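Local structure of ML032222a iGluR (Mnemiopsis leidyi, 4YKI) at residues R8-G13 with S222-L227; S35-D40 with F106-A111; T148-H153 with R160-G165; V166-L171 with I175-G180. The protein binds glycine through its clamshell-shaped ligand-binding domain and, as a subunit of an ionotropic glutamate receptor, probably couples that binding to opening of an ion channel. One frame throughout, in Å; residues are numbered along the deposited sequence.

Interaction 1: R8-G13 with S222-L227; sequences RHLRLG and SPYKSL
Tyr224 OH comes to rest 3.3 Å from Arg8 CD. From there it also lies over one face of the guanidinium, the two side chains crossing at roughly a right angle with ring and guanidinium planes 66° apart. This is contact without a hydrogen bond: Arg8 NE is 3.5 Å from Tyr224 OH, but the angle is poor, and NE instead makes a weak bond to the backbone oxygen of Asn4. Further in, Leu10 CD2 packs on Tyr224 CE2 at 4.0 Å, approaching the ring obliquely as the two side chains slide past each other in opposite directions. The contact therefore joins the start of strand 9-13, the central strand of a three-stranded parallel sheet in the first lobe of the periplasmic-binding-protein-like clamshell, to the turn that begins helix 225-238. Arg8 reaches the phenol by a bend at chi2 (-72°), which brings CD up against the oxygen. An alanine here would take away the aliphatic chain and guanidinium beside Tyr224 OH, and would probably leave the outer end of the ring freer to shift. The ring is also positioned from its own segment, for Pro223 CG sits 3.8 Å above one face, over the centre. Behind it, a type I turn runs from Ser222 to Lys225, and Ser222 OG caps it by accepting from Tyr224 N at 3.0 Å. Leu5 touches both Leu10 and Tyr224, while backbone bonds from Leu10 to Thr52 and Glu54 fix the strand.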
# COMPACT_ATOMS: atom_id res chain seq x y z
N ARG B 8 21.99 -13.42 -12.60
CA ARG B 8 22.14 -13.63 -11.16
C ARG B 8 21.36 -14.85 -10.72
O ARG B 8 20.39 -15.25 -11.36
CB ARG B 8 21.66 -12.40 -10.39
CG ARG B 8 22.41 -11.11 -10.73
CD ARG B 8 23.82 -11.05 -10.19
NE ARG B 8 24.45 -9.80 -10.62
CZ ARG B 8 25.58 -9.31 -10.13
NH1 ARG B 8 26.23 -9.93 -9.18
NH2 ARG B 8 26.04 -8.17 -10.61
N HIS B 9 21.81 -15.45 -9.62
CA HIS B 9 21.08 -16.53 -8.96
C HIS B 9 20.67 -16.04 -7.58
O HIS B 9 21.51 -15.87 -6.70
CB HIS B 9 21.94 -17.79 -8.82
CG HIS B 9 21.20 -18.92 -8.19
ND1 HIS B 9 20.20 -19.61 -8.84
CD2 HIS B 9 21.27 -19.44 -6.94
CE1 HIS B 9 19.70 -20.53 -8.03
NE2 HIS B 9 20.33 -20.44 -6.86
N LEU B 10 19.38 -15.81 -7.40
CA LEU B 10 18.85 -15.31 -6.15
C LEU B 10 18.45 -16.44 -5.21
O LEU B 10 17.82 -17.40 -5.61
CB LEU B 10 17.65 -14.39 -6.39
CG LEU B 10 17.86 -13.12 -7.21
CD1 LEU B 10 16.59 -12.27 -7.22
CD2 LEU B 10 19.07 -12.32 -6.69
N ARG B 11 18.79 -16.28 -3.94
CA ARG B 11 18.31 -17.12 -2.87
C ARG B 11 17.15 -16.38 -2.23
O ARG B 11 17.32 -15.26 -1.74
CB ARG B 11 19.43 -17.41 -1.86
CG ARG B 11 20.65 -18.18 -2.42
CD ARG B 11 21.76 -17.32 -3.07
NE ARG B 11 21.97 -16.12 -2.29
CZ ARG B 11 22.64 -16.04 -1.15
NH1 ARG B 11 23.34 -17.07 -0.69
NH2 ARG B 11 22.60 -14.89 -0.48
N LEU B 12 15.98 -16.99 -2.25
CA LEU B 12 14.75 -16.33 -1.81
C LEU B 12 14.23 -16.96 -0.54
O LEU B 12 13.97 -18.16 -0.49
CB LEU B 12 13.67 -16.42 -2.90
CG LEU B 12 14.08 -15.82 -4.25
CD1 LEU B 12 12.95 -16.04 -5.25
CD2 LEU B 12 14.43 -14.34 -4.12
N GLY B 13 14.10 -16.17 0.52
CA GLY B 13 13.52 -16.67 1.76
C GLY B 13 12.03 -16.85 1.62
O GLY B 13 11.34 -15.94 1.13
N SER B 222 20.79 -3.29 -0.98
CA SER B 222 20.64 -4.23 -2.09
C SER B 222 20.73 -3.52 -3.45
O SER B 222 20.06 -2.53 -3.68
CB SER B 222 19.28 -4.92 -2.04
OG SER B 222 19.09 -5.70 -3.21
N PRO B 223 21.52 -4.05 -4.39
CA PRO B 223 21.55 -3.45 -5.72
C PRO B 223 20.32 -3.79 -6.56
O PRO B 223 20.21 -3.29 -7.68
CB PRO B 223 22.81 -4.07 -6.34
CG PRO B 223 22.95 -5.38 -5.66
CD PRO B 223 22.48 -5.16 -4.26
N TYR B 224 19.40 -4.60 -6.03
CA TYR B 224 18.27 -5.08 -6.82
C TYR B 224 16.95 -4.42 -6.48
O TYR B 224 15.93 -4.69 -7.12
CB TYR B 224 18.14 -6.59 -6.61
CG TYR B 224 19.43 -7.35 -6.84
CD1 TYR B 224 20.17 -7.18 -8.01
CD2 TYR B 224 19.93 -8.23 -5.88
CE1 TYR B 224 21.36 -7.87 -8.22
CE2 TYR B 224 21.12 -8.93 -6.09
CZ TYR B 224 21.82 -8.74 -7.26
OH TYR B 224 23.01 -9.41 -7.46
N LYS B 225 16.95 -3.58 -5.45
CA LYS B 225 15.71 -2.97 -4.95
C LYS B 225 14.96 -2.15 -6.00
O LYS B 225 13.75 -2.28 -6.14
CB LYS B 225 15.97 -2.12 -3.69
CG LYS B 225 14.71 -1.40 -3.19
CD LYS B 225 14.81 -0.91 -1.75
CE LYS B 225 13.80 0.20 -1.41
NZ LYS B 225 12.40 -0.17 -1.67
N SER B 226 15.67 -1.31 -6.72
CA SER B 226 15.02 -0.44 -7.70
C SER B 226 14.30 -1.23 -8.79
O SER B 226 13.18 -0.89 -9.18
CB SER B 226 16.04 0.53 -8.31
OG SER B 226 16.52 1.44 -7.33
N LEU B 227 14.93 -2.29 -9.28
CA LEU B 227 14.30 -3.17 -10.27
C LEU B 227 13.11 -3.93 -9.72
O LEU B 227 12.06 -4.01 -10.36
CB LEU B 227 15.33 -4.15 -10.84
CG LEU B 227 16.30 -3.53 -11.83
CD1 LEU B 227 17.47 -4.46 -12.10
CD2 LEU B 227 15.56 -3.22 -13.12

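Interaction 2: S35-D40 with F106-A111; sequences SGMVND and FPFMDA. With MG (magnesium ion), chain D.
Met37 reaches from the first turn of helix 37-49 to Phe108 and Met109 of segment 106-111. Its CB points toward that segment, and CG is anti to the backbone N (chi1 173°). With the next two torsions also near 180°, the chain runs straight out through CG and SD, so that across this contact it is the terminal methyl that does the touching. Met37 CE meets the methyl of Met109 end to end, CE to CE, at 4.0 Å. The same carbon approaches the Phe108 ring obliquely, 4.2 Å from CD1. Met109 leaves its backbone extended as well, but bends at chi3 (-63°), which turns its own CE back toward Met37. Beside this pair, Val38 CG2 touches Phe108 CZ at 4.4 Å, again at a slant to the ring. Trp248 and Ile241 of helix 240-248 pack on Met37, Trp245 of that helix on Met109, and Phe20 on both Met37 and Val38, enclosing the cluster within the bilobed ligand-binding fold. The side chain of Phe108 is about 9 Å from the bound glycine. One residue beyond Met109 the character changes: Asp110 OD1 binds a magnesium ion at 2.1 Å, together with two waters, Glu213, and Asp110 and Glu213 of the second subunit. Segment 106-111 thus presents methyl and ring carbons to the helix and a carboxylate to the subunit interface. Between the two segments the cohesion is purely apolar, resting on shape and exclusion of water rather than on any directional bond.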
# COMPACT_ATOMS: atom_id res chain seq x y z
N SER B 35 4.35 -23.44 -4.90
CA SER B 35 3.28 -22.90 -5.72
C SER B 35 2.57 -21.82 -4.90
O SER B 35 2.75 -21.71 -3.69
CB SER B 35 2.31 -23.98 -6.16
OG SER B 35 1.72 -24.63 -5.04
N GLY B 36 1.74 -21.02 -5.57
CA GLY B 36 0.93 -20.03 -4.90
C GLY B 36 1.07 -18.65 -5.52
O GLY B 36 1.78 -18.47 -6.51
N MET B 37 0.36 -17.68 -4.95
CA MET B 37 0.39 -16.31 -5.45
C MET B 37 1.80 -15.74 -5.50
O MET B 37 2.20 -15.15 -6.51
CB MET B 37 -0.50 -15.43 -4.57
CG MET B 37 -0.41 -13.96 -4.92
SD MET B 37 -1.59 -13.00 -3.97
CE MET B 37 -1.34 -11.36 -4.63
N VAL B 38 2.55 -15.89 -4.42
CA VAL B 38 3.90 -15.34 -4.41
C VAL B 38 4.80 -16.08 -5.41
O VAL B 38 5.61 -15.47 -6.10
CB VAL B 38 4.50 -15.32 -2.98
CG1 VAL B 38 5.99 -15.05 -2.99
CG2 VAL B 38 3.78 -14.25 -2.15
N ASN B 39 4.68 -17.40 -5.49
CA ASN B 39 5.44 -18.14 -6.47
C ASN B 39 5.18 -17.63 -7.89
O ASN B 39 6.10 -17.48 -8.68
CB ASN B 39 5.17 -19.63 -6.39
CG ASN B 39 6.05 -20.41 -7.33
OD1 ASN B 39 7.27 -20.43 -7.19
ND2 ASN B 39 5.45 -21.06 -8.31
N ASP B 40 3.92 -17.38 -8.21
CA ASP B 40 3.57 -16.87 -9.54
C ASP B 40 4.22 -15.50 -9.78
O ASP B 40 4.67 -15.22 -10.88
CB ASP B 40 2.05 -16.76 -9.72
CG ASP B 40 1.36 -18.09 -9.94
OD1 ASP B 40 2.04 -19.11 -10.17
OD2 ASP B 40 0.11 -18.07 -9.94
N PHE B 106 8.41 -2.17 -2.88
CA PHE B 106 7.09 -1.63 -3.14
C PHE B 106 6.04 -2.66 -2.69
O PHE B 106 6.19 -3.85 -2.96
CB PHE B 106 6.94 -1.33 -4.63
CG PHE B 106 5.72 -0.53 -4.94
CD1 PHE B 106 5.71 0.84 -4.76
CD2 PHE B 106 4.55 -1.15 -5.35
CE1 PHE B 106 4.57 1.58 -5.00
CE2 PHE B 106 3.41 -0.41 -5.59
CZ PHE B 106 3.42 0.95 -5.41
N PRO B 107 4.99 -2.21 -2.00
CA PRO B 107 4.08 -3.20 -1.42
C PRO B 107 2.99 -3.64 -2.38
O PRO B 107 2.69 -2.91 -3.33
CB PRO B 107 3.49 -2.45 -0.22
CG PRO B 107 3.47 -1.03 -0.64
CD PRO B 107 4.70 -0.85 -1.51
N PHE B 108 2.38 -4.78 -2.10
CA PHE B 108 1.36 -5.32 -2.99
C PHE B 108 -0.01 -5.64 -2.36
O PHE B 108 -0.91 -6.03 -3.08
CB PHE B 108 1.90 -6.55 -3.76
CG PHE B 108 2.26 -7.74 -2.89
CD1 PHE B 108 1.32 -8.74 -2.63
CD2 PHE B 108 3.54 -7.90 -2.38
CE1 PHE B 108 1.65 -9.85 -1.84
CE2 PHE B 108 3.88 -9.01 -1.60
CZ PHE B 108 2.93 -9.98 -1.32
N MET B 109 -0.20 -5.44 -1.06
CA MET B 109 -1.50 -5.73 -0.45
C MET B 109 -1.68 -5.08 0.92
O MET B 109 -0.94 -5.35 1.86
CB MET B 109 -1.69 -7.25 -0.30
CG MET B 109 -3.06 -7.64 0.18
SD MET B 109 -3.31 -9.43 0.27
CE MET B 109 -3.13 -9.89 -1.41
N ASP B 110 -2.70 -4.24 1.07
CA ASP B 110 -3.07 -3.71 2.37
C ASP B 110 -3.57 -4.85 3.23
O ASP B 110 -4.28 -5.73 2.77
CB ASP B 110 -4.23 -2.67 2.24
CG ASP B 110 -3.77 -1.23 1.98
OD1 ASP B 110 -2.61 -0.99 1.60
OD2 ASP B 110 -4.65 -0.34 2.12
N ALA B 111 -3.24 -4.78 4.51
CA ALA B 111 -3.71 -5.77 5.47
C ALA B 111 -3.87 -5.11 6.83
O ALA B 111 -3.31 -4.04 7.12
CB ALA B 111 -2.73 -6.95 5.55
MG MG D . -1.47 -0.01 0.17
O HOH W 1 -1.48 1.83 1.20
O HOH W 2 -1.22 -1.81 -0.90

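Interaction 3: T148-H153 with R160-G165; sequences TLLKTH and RLVDEG
Leu150 CB lies against Val162 CG2 at 3.6 Å, at the centre of a helix-helix contact in the second lobe of the clamshell. Helix 145-152 and helix 157-164 are consecutive in the chain and pack at a steep angle: the axes of 148-152 and 160-164 approach to 8.9 Å, with 119° between their N-to-C directions. The inner part of the contact is hydrocarbon. Val162 spreads its two methyls: CG2 faces mainly Leu150 CB, while Val162 CG1 lies 3.8 Å from Lys151 CD. Deeper still, Leu150 CD2 comes within 4.3 Å of Leu161 CD1, and Leu161 goes on to pack against Val127 and Leu131, while Val162 rests on Val140 of strand 137-141. Tyr158 adds to the covering of Leu150. The outer rim is built differently. Lys151, a residue modelled in two conformations, is bent at chi2 and chi3 in the conformer described, which folds its aliphatic part over Val162 and carries the ammonium group to Asp163. In that conformer the two side chains meet at about a right angle in a salt bridge, which the second conformer makes less certain. Both residues are exposed to solvent, so in contrast to the leucine and valine packing this link is probably weakened by water. Away from this contact, Arg160 grips Glu164 side-on within its own helix, NE and NH2 each taking one carboxylate oxygen. In the conformer described, Lys151 NZ donates to the syn lone pair of Asp163 OD1 at 2.9 Å, and a water bridges NZ to Asp163 OD2.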
# COMPACT_ATOMS: atom_id res chain seq x y z
N THR B 148 4.58 -8.76 17.13
CA THR B 148 5.41 -7.56 17.17
C THR B 148 4.57 -6.29 17.29
O THR B 148 4.88 -5.41 18.10
CB THR B 148 6.30 -7.51 15.92
OG1 THR B 148 7.32 -8.51 16.03
CG2 THR B 148 7.00 -6.17 15.81
N LEU B 149 3.51 -6.20 16.51
CA LEU B 149 2.65 -5.01 16.60
C LEU B 149 2.02 -4.87 17.96
O LEU B 149 1.94 -3.77 18.49
CB LEU B 149 1.57 -5.00 15.54
CG LEU B 149 1.99 -4.72 14.10
CD1 LEU B 149 0.73 -4.40 13.27
CD2 LEU B 149 3.02 -3.60 14.02
N LEU B 150 1.52 -5.96 18.52
CA LEU B 150 0.88 -5.87 19.82
C LEU B 150 1.91 -5.52 20.91
O LEU B 150 1.59 -4.76 21.83
CB LEU B 150 0.11 -7.15 20.16
CG LEU B 150 -1.34 -7.15 19.65
CD1 LEU B 150 -1.46 -7.06 18.14
CD2 LEU B 150 -2.05 -8.39 20.16
N LYS B 151 3.13 -6.04 20.80
CA LYS B 151 4.16 -5.80 21.80
C LYS B 151 4.77 -4.40 21.74
O LYS B 151 5.36 -3.93 22.72
CB LYS B 151 5.28 -6.84 21.70
CG LYS B 151 4.92 -8.21 22.25
CD LYS B 151 4.96 -8.22 23.78
CE LYS B 151 6.38 -8.41 24.28
NZ LYS B 151 6.46 -8.38 25.77
N THR B 152 4.64 -3.75 20.59
CA THR B 152 5.19 -2.41 20.39
C THR B 152 4.09 -1.33 20.42
O THR B 152 4.40 -0.14 20.42
CB THR B 152 6.08 -2.34 19.10
OG1 THR B 152 5.31 -2.56 17.93
CG2 THR B 152 7.20 -3.39 19.16
N HIS B 153 2.83 -1.73 20.54
CA HIS B 153 1.69 -0.81 20.59
C HIS B 153 1.86 0.10 21.79
O HIS B 153 2.32 -0.33 22.83
CB HIS B 153 0.40 -1.59 20.75
CG HIS B 153 -0.84 -0.83 20.40
ND1 HIS B 153 -1.34 0.18 21.18
CD2 HIS B 153 -1.71 -0.96 19.37
CE1 HIS B 153 -2.45 0.65 20.64
NE2 HIS B 153 -2.69 -0.03 19.54
N ARG B 160 0.19 -6.97 27.29
CA ARG B 160 -0.41 -7.93 28.21
C ARG B 160 -1.05 -9.08 27.45
O ARG B 160 -0.94 -10.23 27.86
CB ARG B 160 -1.47 -7.30 29.10
CG ARG B 160 -0.96 -6.42 30.19
CD ARG B 160 -2.06 -6.08 31.19
NE ARG B 160 -2.61 -7.30 31.75
CZ ARG B 160 -3.75 -7.41 32.44
NH1 ARG B 160 -4.49 -6.35 32.72
NH2 ARG B 160 -4.13 -8.61 32.84
N LEU B 161 -1.76 -8.77 26.37
CA LEU B 161 -2.39 -9.84 25.58
C LEU B 161 -1.36 -10.84 25.11
O LEU B 161 -1.59 -12.05 25.15
CB LEU B 161 -3.10 -9.29 24.34
CG LEU B 161 -4.47 -8.67 24.56
CD1 LEU B 161 -5.01 -8.18 23.24
CD2 LEU B 161 -5.48 -9.64 25.19
N VAL B 162 -0.23 -10.36 24.62
CA VAL B 162 0.80 -11.28 24.16
C VAL B 162 1.37 -12.07 25.33
O VAL B 162 1.45 -13.30 25.27
CB VAL B 162 1.88 -10.51 23.41
CG1 VAL B 162 3.07 -11.43 23.09
CG2 VAL B 162 1.30 -9.91 22.14
N ASP B 163 1.75 -11.37 26.39
CA ASP B 163 2.46 -11.98 27.52
C ASP B 163 1.61 -13.00 28.27
O ASP B 163 2.14 -13.99 28.78
CB ASP B 163 2.94 -10.90 28.49
CG ASP B 163 4.02 -9.99 27.89
OD1 ASP B 163 4.63 -10.35 26.86
OD2 ASP B 163 4.26 -8.90 28.47
N GLU B 164 0.30 -12.78 28.28
CA GLU B 164 -0.62 -13.60 29.06
C GLU B 164 -1.38 -14.60 28.21
O GLU B 164 -2.13 -15.42 28.74
CB GLU B 164 -1.56 -12.69 29.84
CG GLU B 164 -0.81 -11.86 30.89
CD GLU B 164 -1.61 -10.72 31.45
OE1 GLU B 164 -2.78 -10.94 31.82
OE2 GLU B 164 -1.07 -9.59 31.52
N GLY B 165 -1.14 -14.58 26.90
CA GLY B 165 -1.76 -15.52 25.98
C GLY B 165 -0.88 -16.74 25.76
O GLY B 165 0.20 -16.86 26.34
O HOH W 3 5.99 -6.90 27.86

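Interaction 4: V166-L171 with I175-G180; sequences VELKDL and IETLRG
Ile175 N donates to Leu171 O at 2.9 Å, an i to i+4 bond in the first turn of helix 171-179, with an N-H...O angle of 165°. The side chains of these two residues meet on the same flank of that helix, crossing at a slant. A chi1 of -174° carries Leu171 CG to within 3.9 Å of Ile175 CD1, and Leu171 CD1 touches the same methyl. Ile175 CG1 also leans over the carbonyl, 3.4 Å from Leu171 O. The other branch, CG2, sits over the centre of one face of the Arg179 guanidinium. An alanine in place of Ile175 would strip away CG1, CG2 and CD1, and would probably open a gap beside Leu171 and leave that guanidinium face without its methyl cover. Back along the chain, Leu168 CD2 of strand 166-168 reaches Thr177, 3.8 Å from OG1. The hydroxyl itself is engaged by His173 O, so toward Leu168 it offers only van der Waals contact. Asp170, at the N-cap, accepts from His173 N through OD1 and fixes the start of the helix. Leu168, bonded along its backbone to Val140 and Gly142, ties the helix to the sheet. Strand 166-168 leading through a short capped turn into helix 171-179, which packs back on the sheet through Phe183 and Phe185, is the beta-alpha layering of the second lobe of the periplasmic-binding-protein fold.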
# COMPACT_ATOMS: atom_id res chain seq x y z
N VAL B 166 -1.35 -17.65 24.92
CA VAL B 166 -0.55 -18.78 24.46
C VAL B 166 0.40 -18.32 23.31
O VAL B 166 0.01 -17.54 22.46
CB VAL B 166 -1.47 -19.95 24.03
CG1 VAL B 166 -2.52 -20.23 25.09
CG2 VAL B 166 -2.15 -19.69 22.70
N GLU B 167 1.67 -18.72 23.38
CA GLU B 167 2.61 -18.56 22.27
C GLU B 167 2.46 -19.75 21.33
O GLU B 167 2.90 -20.87 21.61
CB GLU B 167 4.04 -18.47 22.79
CG GLU B 167 5.10 -18.28 21.70
CD GLU B 167 6.50 -18.32 22.28
OE1 GLU B 167 6.93 -17.30 22.85
OE2 GLU B 167 7.16 -19.38 22.19
N LEU B 168 1.84 -19.50 20.20
CA LEU B 168 1.57 -20.51 19.20
C LEU B 168 2.80 -20.67 18.32
O LEU B 168 3.54 -19.70 18.07
CB LEU B 168 0.35 -20.03 18.42
CG LEU B 168 -0.91 -19.88 19.27
CD1 LEU B 168 -1.91 -19.00 18.55
CD2 LEU B 168 -1.47 -21.26 19.62
N LYS B 169 3.04 -21.87 17.85
CA LYS B 169 4.27 -22.16 17.12
C LYS B 169 4.29 -21.64 15.69
O LYS B 169 5.33 -21.17 15.21
CB LYS B 169 4.47 -23.69 17.08
CG LYS B 169 5.82 -24.12 16.53
CD LYS B 169 6.05 -25.62 16.66
CE LYS B 169 5.29 -26.40 15.60
NZ LYS B 169 5.71 -27.83 15.55
N ASP B 170 3.16 -21.78 15.01
CA ASP B 170 3.05 -21.52 13.58
C ASP B 170 1.57 -21.49 13.22
O ASP B 170 0.71 -21.67 14.10
CB ASP B 170 3.84 -22.57 12.76
CG ASP B 170 3.40 -24.00 12.99
OD1 ASP B 170 2.28 -24.29 13.41
OD2 ASP B 170 4.23 -24.90 12.70
N LEU B 171 1.26 -21.22 11.96
CA LEU B 171 -0.12 -21.04 11.54
C LEU B 171 -0.92 -22.32 11.72
O LEU B 171 -2.09 -22.27 12.14
CB LEU B 171 -0.16 -20.57 10.10
CG LEU B 171 -1.55 -20.20 9.58
CD1 LEU B 171 -2.20 -19.08 10.41
CD2 LEU B 171 -1.40 -19.77 8.12
N ILE B 175 -4.28 -22.48 14.04
CA ILE B 175 -5.59 -22.86 13.51
C ILE B 175 -6.14 -24.11 14.23
O ILE B 175 -7.34 -24.18 14.52
CB ILE B 175 -5.56 -23.00 11.97
CG1 ILE B 175 -5.36 -21.61 11.37
CG2 ILE B 175 -6.84 -23.67 11.46
CD1 ILE B 175 -5.18 -21.57 9.88
N GLU B 176 -5.28 -25.07 14.54
CA GLU B 176 -5.67 -26.26 15.29
C GLU B 176 -6.16 -25.89 16.69
O GLU B 176 -7.12 -26.48 17.20
CB GLU B 176 -4.49 -27.22 15.40
CG GLU B 176 -4.74 -28.46 16.26
CD GLU B 176 -3.50 -29.31 16.46
OE1 GLU B 176 -2.41 -28.90 15.99
OE2 GLU B 176 -3.61 -30.39 17.08
N THR B 177 -5.50 -24.94 17.32
CA THR B 177 -5.90 -24.47 18.64
C THR B 177 -7.22 -23.71 18.56
O THR B 177 -8.12 -23.95 19.39
CB THR B 177 -4.78 -23.61 19.29
OG1 THR B 177 -3.58 -24.38 19.36
CG2 THR B 177 -5.18 -23.21 20.68
N LEU B 178 -7.37 -22.85 17.57
CA LEU B 178 -8.63 -22.16 17.36
C LEU B 178 -9.78 -23.15 17.17
O LEU B 178 -10.86 -23.01 17.77
CB LEU B 178 -8.52 -21.26 16.13
CG LEU B 178 -9.81 -20.57 15.69
CD1 LEU B 178 -10.31 -19.56 16.70
CD2 LEU B 178 -9.59 -19.92 14.36
N ARG B 179 -9.57 -24.17 16.35
CA ARG B 179 -10.62 -25.16 16.06
C ARG B 179 -10.96 -25.99 17.28
O ARG B 179 -12.06 -26.57 17.36
CB ARG B 179 -10.20 -26.04 14.88
CG ARG B 179 -10.28 -25.31 13.57
CD ARG B 179 -9.76 -26.13 12.39
NE ARG B 179 -9.99 -25.44 11.14
CZ ARG B 179 -9.30 -25.64 10.02
NH1 ARG B 179 -8.30 -26.51 9.99
NH2 ARG B 179 -9.61 -24.96 8.94
N GLY B 180 -10.05 -26.06 18.23
CA GLY B 180 -10.34 -26.73 19.49
C GLY B 180 -11.36 -26.03 20.36
O GLY B 180 -11.87 -26.64 21.31

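Overall arrangement
From the N terminus, interaction 1 closes the longest loop, joining strand 9-13 to the start of helix 225-238, so that most of the domain lies between its ends. The other three fall within that loop and follow one another in series, without crossing. Interaction 2 comes first, linking helix 37-49 to the strand that enters the mixed sheet; its centre is 16 Å from that of interaction 1. Interactions 3 and 4 are short local closures in the other lobe, on the opposite side of the chain's centre, and adjoin where helix 157-164 runs into strand 166-168. Interactions 2 and 4 reach the same mixed sheet, and interactions 2 and 3 both touch the second subunit.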